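Local coordinates for protein orotidine 5'-phosphate decarboxylase (Streptomyces avermitilis, PDB 3V75) that probably catalyses the decarboxylation of orotidine 5'-phosphate to UMP and carbon dioxide, the last step of de novo UMP biosynthesis, at residues A133-D138 with D144-S149; K102-A107 with A112-D117. All blocks are in the same frame, centred on the assembly; numbering follows the deposited sequence.

Interaction 1 (A133-D138 with D144-S149)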
ATOM      1  N   ALA A 133     -10.114  -3.513  -7.150  1.00  7.10           N
ATOM      2  CA  ALA A 133      -9.109  -4.534  -7.478  1.00  7.84           C
ATOM      3  C   ALA A 133      -9.288  -5.801  -6.621  1.00  7.21           C
ATOM      4  O   ALA A 133      -9.114  -6.918  -7.120  1.00  8.75           O
ATOM      5  CB  ALA A 133      -7.701  -3.981  -7.240  1.00  7.17           C
ATOM      6  N   PHE A 134      -9.605  -5.628  -5.339  1.00  7.05           N
ATOM      7  CA  PHE A 134      -9.516  -6.757  -4.404  1.00  7.18           C
ATOM      8  C   PHE A 134     -10.845  -7.220  -3.794  1.00  9.94           C
ATOM      9  O   PHE A 134     -10.882  -8.307  -3.191  1.00  9.27           O
ATOM     10  CB  PHE A 134      -8.566  -6.404  -3.257  1.00  7.52           C
ATOM     11  CG  PHE A 134      -7.156  -6.147  -3.701  1.00  4.87           C
ATOM     12  CD1 PHE A 134      -6.397  -7.175  -4.220  1.00  7.26           C
ATOM     13  CD2 PHE A 134      -6.599  -4.875  -3.634  1.00  6.80           C
ATOM     14  CE1 PHE A 134      -5.075  -6.945  -4.657  1.00  7.94           C
ATOM     15  CE2 PHE A 134      -5.311  -4.632  -4.057  1.00  7.47           C
ATOM     16  CZ  PHE A 134      -4.521  -5.674  -4.578  1.00  7.00           C
ATOM     17  N   LEU A 135     -11.909  -6.417  -3.864  1.00  8.28           N
ATOM     18  CA  LEU A 135     -13.100  -6.667  -3.030  1.00  8.77           C
ATOM     19  C   LEU A 135     -14.378  -6.768  -3.806  1.00 12.18           C
ATOM     20  O   LEU A 135     -15.449  -6.843  -3.213  1.00 14.82           O
ATOM     21  CB  LEU A 135     -13.243  -5.589  -1.944  1.00  9.90           C
ATOM     22  CG  LEU A 135     -12.066  -5.549  -0.954  1.00  9.00           C
ATOM     23  CD1 LEU A 135     -12.078  -4.257  -0.143  1.00 13.53           C
ATOM     24  CD2 LEU A 135     -11.997  -6.805  -0.051  1.00 10.90           C
ATOM     25  N   ARG A 136     -14.308  -6.763  -5.123  1.00 11.48           N
ATOM     26  CA  ARG A 136     -15.521  -6.941  -5.893  1.00 18.71           C
ATOM     27  C   ARG A 136     -15.439  -8.245  -6.671  1.00 15.65           C
ATOM     28  O   ARG A 136     -14.373  -8.551  -7.205  1.00 14.94           O
ATOM     29  CB  ARG A 136     -15.686  -5.767  -6.840  1.00 21.40           C
ATOM     30  CG  ARG A 136     -17.079  -5.755  -7.371  1.00 26.49           C
ATOM     31  CD  ARG A 136     -17.419  -4.384  -7.856  1.00 23.64           C
ATOM     32  NE  ARG A 136     -16.758  -4.106  -9.116  1.00 30.93           N
ATOM     33  CZ  ARG A 136     -16.886  -2.925  -9.707  1.00 38.85           C
ATOM     34  NH1 ARG A 136     -17.653  -2.003  -9.097  1.00 36.61           N
ATOM     35  NH2 ARG A 136     -16.297  -2.677 -10.878  1.00 39.29           N
ATOM     36  N   LYS A 137     -16.536  -8.990  -6.822  1.00 20.00           N
ATOM     37  CA  LYS A 137     -16.366 -10.350  -7.392  1.00 28.14           C
ATOM     38  C   LYS A 137     -15.885 -10.509  -8.807  1.00 23.28           C
ATOM     39  O   LYS A 137     -15.405 -11.582  -9.196  1.00 34.71           O
ATOM     40  CB  LYS A 137     -17.617 -11.172  -7.247  1.00 37.66           C
ATOM     41  CG  LYS A 137     -18.792 -10.575  -7.996  1.00 34.17           C
ATOM     42  CD  LYS A 137     -19.802 -11.688  -8.068  1.00 31.24           C
ATOM     43  CE  LYS A 137     -20.965 -11.344  -8.989  1.00 32.95           C
ATOM     44  NZ  LYS A 137     -21.822 -12.570  -8.949  1.00 40.28           N
ATOM     45  N   ASP A 138     -16.035  -9.465  -9.616  1.00 20.55           N
ATOM     46  CA  ASP A 138     -15.586  -9.528 -11.002  1.00 31.03           C
ATOM     47  C   ASP A 138     -14.086  -9.289 -11.139  1.00 21.56           C
ATOM     48  O   ASP A 138     -13.530  -9.382 -12.244  1.00 25.71           O
ATOM     49  CB  ASP A 138     -16.297  -8.411 -11.825  1.00 26.27           C
ATOM     50  CG  ASP A 138     -15.844  -6.975 -11.405  1.00 30.95           C
ATOM     51  OD1 ASP A 138     -15.669  -6.674 -10.181  1.00 33.66           O
ATOM     52  OD2 ASP A 138     -15.657  -6.104 -12.291  1.00 45.16           O
ATOM     53  N   ASP A 144     -11.326 -12.602  -0.115  1.00  6.37           N
ATOM     54  CA  ASP A 144     -12.344 -12.538   0.926  1.00  7.92           C
ATOM     55  C   ASP A 144     -12.106 -11.398   1.903  1.00  7.51           C
ATOM     56  O   ASP A 144     -13.036 -10.926   2.556  1.00  7.72           O
ATOM     57  CB  ASP A 144     -12.373 -13.873   1.659  1.00  7.86           C
ATOM     58  CG  ASP A 144     -12.783 -14.967   0.737  1.00  8.31           C
ATOM     59  OD1 ASP A 144     -13.986 -14.988   0.366  1.00  9.24           O
ATOM     60  OD2 ASP A 144     -11.914 -15.776   0.299  1.00  7.73           O
ATOM     61  N   ALA A 145     -10.862 -10.947   2.015  1.00  5.87           N
ATOM     62  CA  ALA A 145     -10.566  -9.746   2.792  1.00  5.03           C
ATOM     63  C   ALA A 145      -9.295  -9.093   2.301  1.00  4.99           C
ATOM     64  O   ALA A 145      -8.517  -9.714   1.567  1.00  6.59           O
ATOM     65  CB  ALA A 145     -10.464 -10.069   4.306  1.00  6.54           C
ATOM     66  N   LEU A 146      -9.069  -7.847   2.725  1.00  4.74           N
ATOM     67  CA  LEU A 146      -7.908  -7.082   2.293  1.00  4.25           C
ATOM     68  C   LEU A 146      -7.309  -6.422   3.507  1.00  3.77           C
ATOM     69  O   LEU A 146      -8.044  -5.838   4.315  1.00  4.89           O
ATOM     70  CB  LEU A 146      -8.368  -5.996   1.305  1.00  4.49           C
ATOM     71  CG  LEU A 146      -7.305  -5.018   0.821  1.00  5.65           C
ATOM     72  CD1 LEU A 146      -6.177  -5.682  -0.009  1.00  6.86           C
ATOM     73  CD2 LEU A 146      -8.004  -3.835   0.038  1.00  4.80           C
ATOM     74  N   THR A 147      -5.985  -6.466   3.649  1.00  3.50           N
ATOM     75  CA  THR A 147      -5.345  -5.666   4.693  1.00  3.89           C
ATOM     76  C   THR A 147      -5.195  -4.226   4.179  1.00  4.61           C
ATOM     77  O   THR A 147      -4.803  -3.984   3.011  1.00  4.27           O
ATOM     78  CB  THR A 147      -3.950  -6.218   5.138  1.00  3.98           C
ATOM     79  OG1 THR A 147      -3.069  -6.218   4.010  1.00  4.06           O
ATOM     80  CG2 THR A 147      -4.078  -7.667   5.707  1.00  6.39           C
ATOM     81  N   VAL A 148      -5.470  -3.276   5.077  1.00  3.49           N
ATOM     82  CA  VAL A 148      -5.405  -1.839   4.748  1.00  3.56           C
ATOM     83  C   VAL A 148      -4.711  -1.067   5.840  1.00  3.90           C
ATOM     84  O   VAL A 148      -4.756  -1.439   7.028  1.00  5.01           O
ATOM     85  CB  VAL A 148      -6.816  -1.222   4.486  1.00  4.47           C
ATOM     86  CG1 VAL A 148      -7.457  -1.878   3.258  1.00  5.01           C
ATOM     87  CG2 VAL A 148      -7.742  -1.398   5.712  1.00  6.36           C
ATOM     88  N   SER A 149      -4.057   0.014   5.443  1.00  4.94           N
ATOM     89  CA  SER A 149      -3.290   0.832   6.377  1.00  5.44           C
ATOM     90  C   SER A 149      -4.136   2.108   6.611  1.00 10.89           C
ATOM     91  O   SER A 149      -4.728   2.651   5.661  1.00 16.60           O
ATOM     92  CB  SER A 149      -1.927   1.098   5.722  1.00 10.55           C
ATOM     93  OG  SER A 149      -0.996   1.795   6.547  1.00 21.17           O
TER
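F134 and L135 pack on L146 in a buried contact of apolar side chains between the C-terminal end of helix 124-134 and strand 145-148 of the TIM barrel. It closes the second half of a beta-alpha-beta unit, in which the chain leaves strand 113-120, runs through the helix and returns to the neighbouring parallel strand. L135 is the first residue to leave helical backbone angles, and its CA lies 7.1 Å from the CA of A145, alongside the start of the strand. No hydrogen bond joins the two segments. L146 points its side chain at the helix end, and both its methyls are used. L146 CD1 lies 3.7 Å from F134 CD2 and sits 29° off the normal of the phenyl ring at 4.2 Å from the centroid, an off-centre CH-pi contact. L146 CD2 touches both residues, 4.1 Å from F134 CD2 and equally far from L135 CD1. With CG of L146 anti to the backbone N (chi1 175°), the isobutyl group extends out from the strand to meet both residues. Around this cluster, M116 of strand 113-120 touches both F134 and L146, L135 also rests on L171 of strand 170-176, and E90 of the second subunit packs on F134. The leucine side chains cross at about a right angle, L135 CD2 meeting L146 at CB, 4.0 Å away.

Interaction 2 (K102-A107 with A112-D117)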
ATOM      1  N   LYS A 102      -3.911 -16.260 -10.290  1.00  8.89           N
ATOM      2  CA  LYS A 102      -4.231 -17.695 -10.419  1.00 10.82           C
ATOM      3  C   LYS A 102      -4.241 -18.376  -9.062  1.00  9.52           C
ATOM      4  O   LYS A 102      -5.079 -19.236  -8.780  1.00 11.50           O
ATOM      5  CB  LYS A 102      -3.206 -18.405 -11.292  1.00 11.58           C
ATOM      6  CG  LYS A 102      -3.192 -18.005 -12.711  1.00 24.99           C
ATOM      7  CD  LYS A 102      -2.262 -18.958 -13.508  1.00 36.23           C
ATOM      8  CE  LYS A 102      -1.140 -19.562 -12.610  1.00 38.38           C
ATOM      9  NZ  LYS A 102       0.216 -18.812 -12.807  1.00 39.14           N
ATOM     10  N   THR A 103      -3.286 -17.992  -8.225  1.00  8.90           N
ATOM     11  CA  THR A 103      -3.129 -18.574  -6.900  1.00  8.01           C
ATOM     12  C   THR A 103      -4.374 -18.316  -6.055  1.00  8.38           C
ATOM     13  O   THR A 103      -4.900 -19.223  -5.407  1.00  9.70           O
ATOM     14  CB  THR A 103      -1.861 -17.979  -6.225  1.00  9.72           C
ATOM     15  OG1 THR A 103      -0.716 -18.301  -7.031  1.00 10.25           O
ATOM     16  CG2 THR A 103      -1.643 -18.544  -4.815  1.00  9.73           C
ATOM     17  N   VAL A 104      -4.836 -17.061  -6.051  1.00  8.53           N
ATOM     18  CA  VAL A 104      -5.999 -16.690  -5.270  1.00  8.83           C
ATOM     19  C   VAL A 104      -7.230 -17.431  -5.826  1.00 10.33           C
ATOM     20  O   VAL A 104      -8.033 -17.981  -5.057  1.00  9.61           O
ATOM     21  CB  VAL A 104      -6.224 -15.158  -5.321  1.00  8.60           C
ATOM     22  CG1 VAL A 104      -7.585 -14.816  -4.769  1.00 10.22           C
ATOM     23  CG2 VAL A 104      -5.115 -14.426  -4.560  1.00  9.74           C
ATOM     24  N   ALA A 105      -7.369 -17.482  -7.157  1.00  8.80           N
ATOM     25  CA  ALA A 105      -8.509 -18.179  -7.743  1.00  9.33           C
ATOM     26  C   ALA A 105      -8.503 -19.658  -7.346  1.00 10.34           C
ATOM     27  O   ALA A 105      -9.549 -20.214  -6.958  1.00 10.69           O
ATOM     28  CB  ALA A 105      -8.536 -18.030  -9.281  1.00 13.87           C
ATOM     29  N   GLU A 106      -7.344 -20.301  -7.455  1.00  9.55           N
ATOM     30  CA  GLU A 106      -7.273 -21.736  -7.156  1.00 10.42           C
ATOM     31  C   GLU A 106      -7.549 -21.967  -5.668  1.00 12.15           C
ATOM     32  O   GLU A 106      -8.247 -22.912  -5.294  1.00 10.50           O
ATOM     33  CB  GLU A 106      -5.883 -22.276  -7.522  1.00 11.84           C
ATOM     34  CG  GLU A 106      -5.611 -22.341  -9.006  1.00 15.83           C
ATOM     35  CD  GLU A 106      -4.100 -22.348  -9.341  1.00 27.62           C
ATOM     36  OE1 GLU A 106      -3.233 -22.382  -8.407  1.00 23.81           O
ATOM     37  OE2 GLU A 106      -3.782 -22.283 -10.554  1.00 31.78           O
ATOM     38  N   ALA A 107      -6.998 -21.111  -4.818  1.00  8.82           N
ATOM     39  CA  ALA A 107      -7.221 -21.244  -3.375  1.00  8.22           C
ATOM     40  C   ALA A 107      -8.707 -21.159  -3.047  1.00  8.42           C
ATOM     41  O   ALA A 107      -9.248 -21.989  -2.303  1.00  8.83           O
ATOM     42  CB  ALA A 107      -6.447 -20.184  -2.589  1.00  8.31           C
ATOM     43  N   ALA A 112     -10.662 -22.530   0.429  1.00  8.58           N
ATOM     44  CA  ALA A 112      -9.945 -21.736   1.420  1.00  8.41           C
ATOM     45  C   ALA A 112     -10.372 -20.270   1.296  1.00  7.78           C
ATOM     46  O   ALA A 112     -10.647 -19.805   0.176  1.00 10.47           O
ATOM     47  CB  ALA A 112      -8.471 -21.835   1.218  1.00 10.74           C
ATOM     48  N   LEU A 113     -10.465 -19.566   2.420  1.00  7.15           N
ATOM     49  CA  LEU A 113     -10.646 -18.119   2.374  1.00  6.87           C
ATOM     50  C   LEU A 113      -9.308 -17.511   2.041  1.00  7.15           C
ATOM     51  O   LEU A 113      -8.269 -18.059   2.413  1.00  7.31           O
ATOM     52  CB  LEU A 113     -11.146 -17.607   3.726  1.00  7.83           C
ATOM     53  CG  LEU A 113     -12.533 -18.161   4.089  1.00  7.87           C
ATOM     54  CD1 LEU A 113     -12.937 -17.671   5.468  1.00 11.58           C
ATOM     55  CD2 LEU A 113     -13.575 -17.698   3.073  1.00 13.84           C
ATOM     56  N   VAL A 114      -9.312 -16.365   1.372  1.00  5.98           N
ATOM     57  CA  VAL A 114      -8.075 -15.659   1.050  1.00  6.30           C
ATOM     58  C   VAL A 114      -8.099 -14.239   1.600  1.00  5.71           C
ATOM     59  O   VAL A 114      -8.990 -13.446   1.264  1.00  6.07           O
ATOM     60  CB  VAL A 114      -7.835 -15.624  -0.471  1.00  6.93           C
ATOM     61  CG1 VAL A 114      -6.620 -14.733  -0.824  1.00  8.42           C
ATOM     62  CG2 VAL A 114      -7.618 -17.065  -0.991  1.00  7.94           C
ATOM     63  N   VAL A 115      -7.113 -13.938   2.431  1.00  5.03           N
ATOM     64  CA  VAL A 115      -6.881 -12.601   2.919  1.00  4.71           C
ATOM     65  C   VAL A 115      -5.740 -12.040   2.107  1.00  6.08           C
ATOM     66  O   VAL A 115      -4.592 -12.507   2.214  1.00  6.26           O
ATOM     67  CB  VAL A 115      -6.493 -12.616   4.417  1.00  5.39           C
ATOM     68  CG1 VAL A 115      -6.088 -11.206   4.875  1.00  7.64           C
ATOM     69  CG2 VAL A 115      -7.644 -13.172   5.221  1.00  7.44           C
HETATM   70  N   MSE A 116      -6.029 -11.028   1.289  1.00  5.87           N
HETATM   71  CA  MSE A 116      -4.990 -10.419   0.476  1.00  4.97           C
HETATM   72  C   MSE A 116      -4.179  -9.472   1.367  1.00  5.31           C
HETATM   73  O   MSE A 116      -4.693  -8.424   1.820  1.00  5.25           O
HETATM   74  CB  MSE A 116      -5.605  -9.665  -0.690  1.00  5.30           C
HETATM   75  CG  MSE A 116      -4.577  -8.850  -1.458  1.00  5.40           C
HETATM   76 SE   MSE A 116      -3.299  -9.969  -2.448  0.80  8.19          SE
HETATM   77  CE  MSE A 116      -4.566 -10.811  -3.626  1.00  7.10           C
ATOM     78  N   ASP A 117      -2.913  -9.797   1.638  1.00  4.60           N
ATOM     79  CA  ASP A 117      -2.102  -8.890   2.442  1.00  4.31           C
ATOM     80  C   ASP A 117      -1.345  -7.941   1.523  1.00  3.23           C
ATOM     81  O   ASP A 117      -0.246  -8.237   1.007  1.00  3.87           O
ATOM     82  CB  ASP A 117      -1.156  -9.658   3.379  1.00  3.37           C
ATOM     83  CG  ASP A 117      -0.615  -8.804   4.465  1.00  5.11           C
ATOM     84  OD1 ASP A 117      -0.744  -7.543   4.391  1.00  4.26           O
ATOM     85  OD2 ASP A 117      -0.044  -9.343   5.450  1.00  6.48           O
TER
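The 102-107 part of helix 93-109 and the 113-117 part of strand 113-120 run nearly antiparallel, their axes at 151° and 8.5 Å apart at closest approach, as expected where a TIM-barrel helix turns back into the next strand. The turn brings A107 and A112 together, with A112 N donating to A107 O. This bond is 3.1 Å long and somewhat bent, at 147° about the hydrogen, and the donor is tilted from the carbonyl plane. Beyond the turn the interface is aliphatic and buried. V114 points toward the helix and divides its methyls between two residues about one helical turn apart: CG2, the branch anti to the carbonyl carbon and beside the backbone N, lies 3.7 Å from A107 CB, while CG1 faces both methyls of V104, the nearer being CG2. F82 of the adjoining strand 81-84 touches A107 and A112, and S143, in the loop before strand 145-148, touches V104 and M116. M116, a selenomethionine, starts to the side of the helix, but bends at chi2 and chi3 carry its terminal methyl back. It approaches V104 at about a right angle, with M116 CE 3.8 Å from V104 CG2.

Both contacts are buried and pack a helix or its end against a barrel strand, and their strands, 113-120 and 145-148, are parallel neighbours. Interaction 2 comes first along the chain and pairs a helix side with its following strand; interaction 1 uses a helix end, with an aromatic ring and no bond across. Interaction 2 is aliphatic but adds a backbone hydrogen bond at its turn. The two meet directly: M116 N lies 2.8 Å from A145 O, a probable sheet hydrogen bond, and L146 CD1 packs on M116 O. Further along, T147 OG1 probably bonds D117 OD1, which also pairs with K119, the predicted proton donor, so polar chemistry succeeds the apolar packing there.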